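Local structure of protein similar to metal-dependent hydrolase (Staphylococcus aureus subsp. aureus Mu50, 3ESH) at residues T16-G21 against R77-D82. The protein is a probable metal-dependent hydrolase of the metallo-beta-lactamase superfamily, whose substrate is not established. Numbering follows the deposited sequence.
Sequences TKMDGG and RNFGVD
Lys-17 and Phe-79 join the two backbones. The N of Lys-17 donates to the O of Phe-79 over 2.7 Å, and the N-H points almost straight at the acceptor (167°). The same oxygen receives a CA-H contact from Thr-16, with CA and O 3.3 Å apart. Strand 15-19 pairs with strand 43-47 on its other edge, so the peptide N of Lys-17 is left to reach the loop after helix 73-78. That helix ends in a Schellman motif. Gly-80 is its C-prime residue, with positive phi; its N bonds to the O of Arg-77, and the N of Val-81 bonds to the O of Leu-76. CA of Gly-80 packs against CB of Lys-17, 3.8 Å away. The contact thus joins a small two-stranded antiparallel sheet to a helix C-terminus at the protein surface.

The Lys-17 side chain runs over Gly-80. Its CG lies 3.3 Å from the O of Gly-80. Bends at chi3 and chi4 (-83° and -70°) curl the chain round the O of Gly-80, which NZ reaches at 3.1 Å from above the carbonyl plane. NZ also forms a salt bridge with OD1 of Asp-82, at 2.7 Å. The two side chains meet at about a right angle. The ammonium group therefore ties together a carbonyl and a carboxylate of one turn. The N of Asp-82 bonds to OD1 of Asn-15, the first residue of the strand.

Met-18, a selenomethionine, meets the ring of Phe-79. Its CE rests 3.6 Å from CD1 of Phe-79, obliquely to the ring. SE stands 5.2 Å from the ring centroid in a Met-aromatic contact. The Phe-79 ring also meets that of Phe-111.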
loop_
_atom_site.group_PDB
_atom_site.type_symbol
_atom_site.label_atom_id
_atom_site.label_comp_id
_atom_site.label_asym_id
_atom_site.label_seq_id
_atom_site.Cartn_x
_atom_site.Cartn_y
_atom_site.Cartn_z
ATOM N N THR A 16 25.227 22.672 16.262
ATOM C CA THR A 16 25.106 23.011 14.853
ATOM C C THR A 16 24.159 24.203 14.715
ATOM O O THR A 16 23.278 24.397 15.540
ATOM C CB THR A 16 24.526 21.834 14.031
ATOM O OG1 THR A 16 23.194 21.546 14.483
ATOM C CG2 THR A 16 25.397 20.599 14.173
ATOM N N LYS A 17 24.366 25.013 13.686
ATOM C CA LYS A 17 23.501 26.147 13.444
ATOM C C LYS A 17 22.816 25.875 12.110
ATOM O O LYS A 17 23.466 25.856 11.062
ATOM C CB LYS A 17 24.303 27.456 13.413
ATOM C CG LYS A 17 24.866 27.869 14.785
ATOM C CD LYS A 17 25.184 29.377 14.883
ATOM C CE LYS A 17 26.540 29.752 14.309
ATOM N NZ LYS A 17 27.653 29.237 15.169
HETATM N N MSE A 18 21.506 25.626 12.171
HETATM C CA MSE A 18 20.714 25.335 10.990
HETATM C C MSE A 18 19.789 26.496 10.678
HETATM O O MSE A 18 19.367 27.205 11.579
HETATM C CB MSE A 18 19.878 24.073 11.216
HETATM C CG MSE A 18 20.642 22.817 11.513
HETATM SE SE MSE A 18 21.902 22.436 10.139
HETATM C CE MSE A 18 23.462 22.715 11.194
ATOM N N ASP A 19 19.470 26.675 9.399
ATOM C CA ASP A 19 18.571 27.740 8.955
ATOM C C ASP A 19 17.195 27.626 9.641
ATOM O O ASP A 19 16.559 26.589 9.593
ATOM C CB ASP A 19 18.407 27.690 7.432
ATOM C CG ASP A 19 17.513 28.807 6.900
ATOM O OD1 ASP A 19 17.994 29.957 6.740
ATOM O OD2 ASP A 19 16.311 28.536 6.654
ATOM N N GLY A 20 16.753 28.711 10.278
ATOM C CA GLY A 20 15.468 28.702 10.961
ATOM C C GLY A 20 14.293 28.355 10.061
ATOM O O GLY A 20 13.421 27.566 10.433
ATOM N N GLY A 21 14.272 28.933 8.865
ATOM C CA GLY A 21 13.181 28.654 7.955
ATOM C C GLY A 21 13.016 27.173 7.686
ATOM O O GLY A 21 11.905 26.679 7.548
ATOM N N ARG A 77 32.166 24.881 9.131
ATOM C CA ARG A 77 31.720 26.239 8.853
ATOM C C ARG A 77 30.274 26.294 8.341
ATOM O O ARG A 77 29.455 27.056 8.852
ATOM C CB ARG A 77 32.645 26.915 7.829
ATOM C CG ARG A 77 33.994 27.344 8.380
ATOM C CD ARG A 77 34.594 28.460 7.528
ATOM N NE ARG A 77 34.851 28.032 6.158
ATOM C CZ ARG A 77 35.803 27.171 5.812
ATOM N NH1 ARG A 77 36.593 26.648 6.741
ATOM N NH2 ARG A 77 35.964 26.832 4.537
ATOM N N ASN A 78 29.966 25.494 7.327
ATOM C CA ASN A 78 28.627 25.474 6.766
ATOM C C ASN A 78 27.559 25.086 7.789
ATOM O O ASN A 78 26.399 25.485 7.655
ATOM C CB ASN A 78 28.545 24.491 5.594
ATOM C CG ASN A 78 29.515 24.823 4.475
ATOM O OD1 ASN A 78 30.048 25.932 4.399
ATOM N ND2 ASN A 78 29.739 23.859 3.586
ATOM N N PHE A 79 27.939 24.306 8.801
ATOM C CA PHE A 79 26.982 23.856 9.811
ATOM C C PHE A 79 27.038 24.608 11.138
ATOM O O PHE A 79 26.465 24.168 12.132
ATOM C CB PHE A 79 27.153 22.362 10.061
ATOM C CG PHE A 79 26.712 21.508 8.919
ATOM C CD1 PHE A 79 25.413 21.589 8.437
ATOM C CD2 PHE A 79 27.592 20.608 8.323
ATOM C CE1 PHE A 79 24.993 20.787 7.379
ATOM C CE2 PHE A 79 27.178 19.802 7.262
ATOM C CZ PHE A 79 25.875 19.894 6.792
ATOM N N GLY A 80 27.736 25.739 11.137
ATOM C CA GLY A 80 27.842 26.574 12.313
ATOM C C GLY A 80 28.273 25.907 13.600
ATOM O O GLY A 80 27.730 26.195 14.669
ATOM N N VAL A 81 29.250 25.022 13.515
ATOM C CA VAL A 81 29.743 24.345 14.698
ATOM C C VAL A 81 30.661 25.297 15.476
ATOM O O VAL A 81 31.662 25.772 14.945
ATOM C CB VAL A 81 30.544 23.096 14.302
ATOM C CG1 VAL A 81 30.755 22.209 15.504
ATOM C CG2 VAL A 81 29.826 22.362 13.201
ATOM N N ASP A 82 30.319 25.583 16.727
ATOM C CA ASP A 82 31.155 26.464 17.540
ATOM C C ASP A 82 32.229 25.622 18.196
ATOM O O ASP A 82 33.405 25.986 18.203
ATOM C CB ASP A 82 30.326 27.164 18.616
ATOM C CG ASP A 82 29.182 27.950 18.036
ATOM O OD1 ASP A 82 29.417 28.770 17.115
ATOM O OD2 ASP A 82 28.042 27.747 18.504
#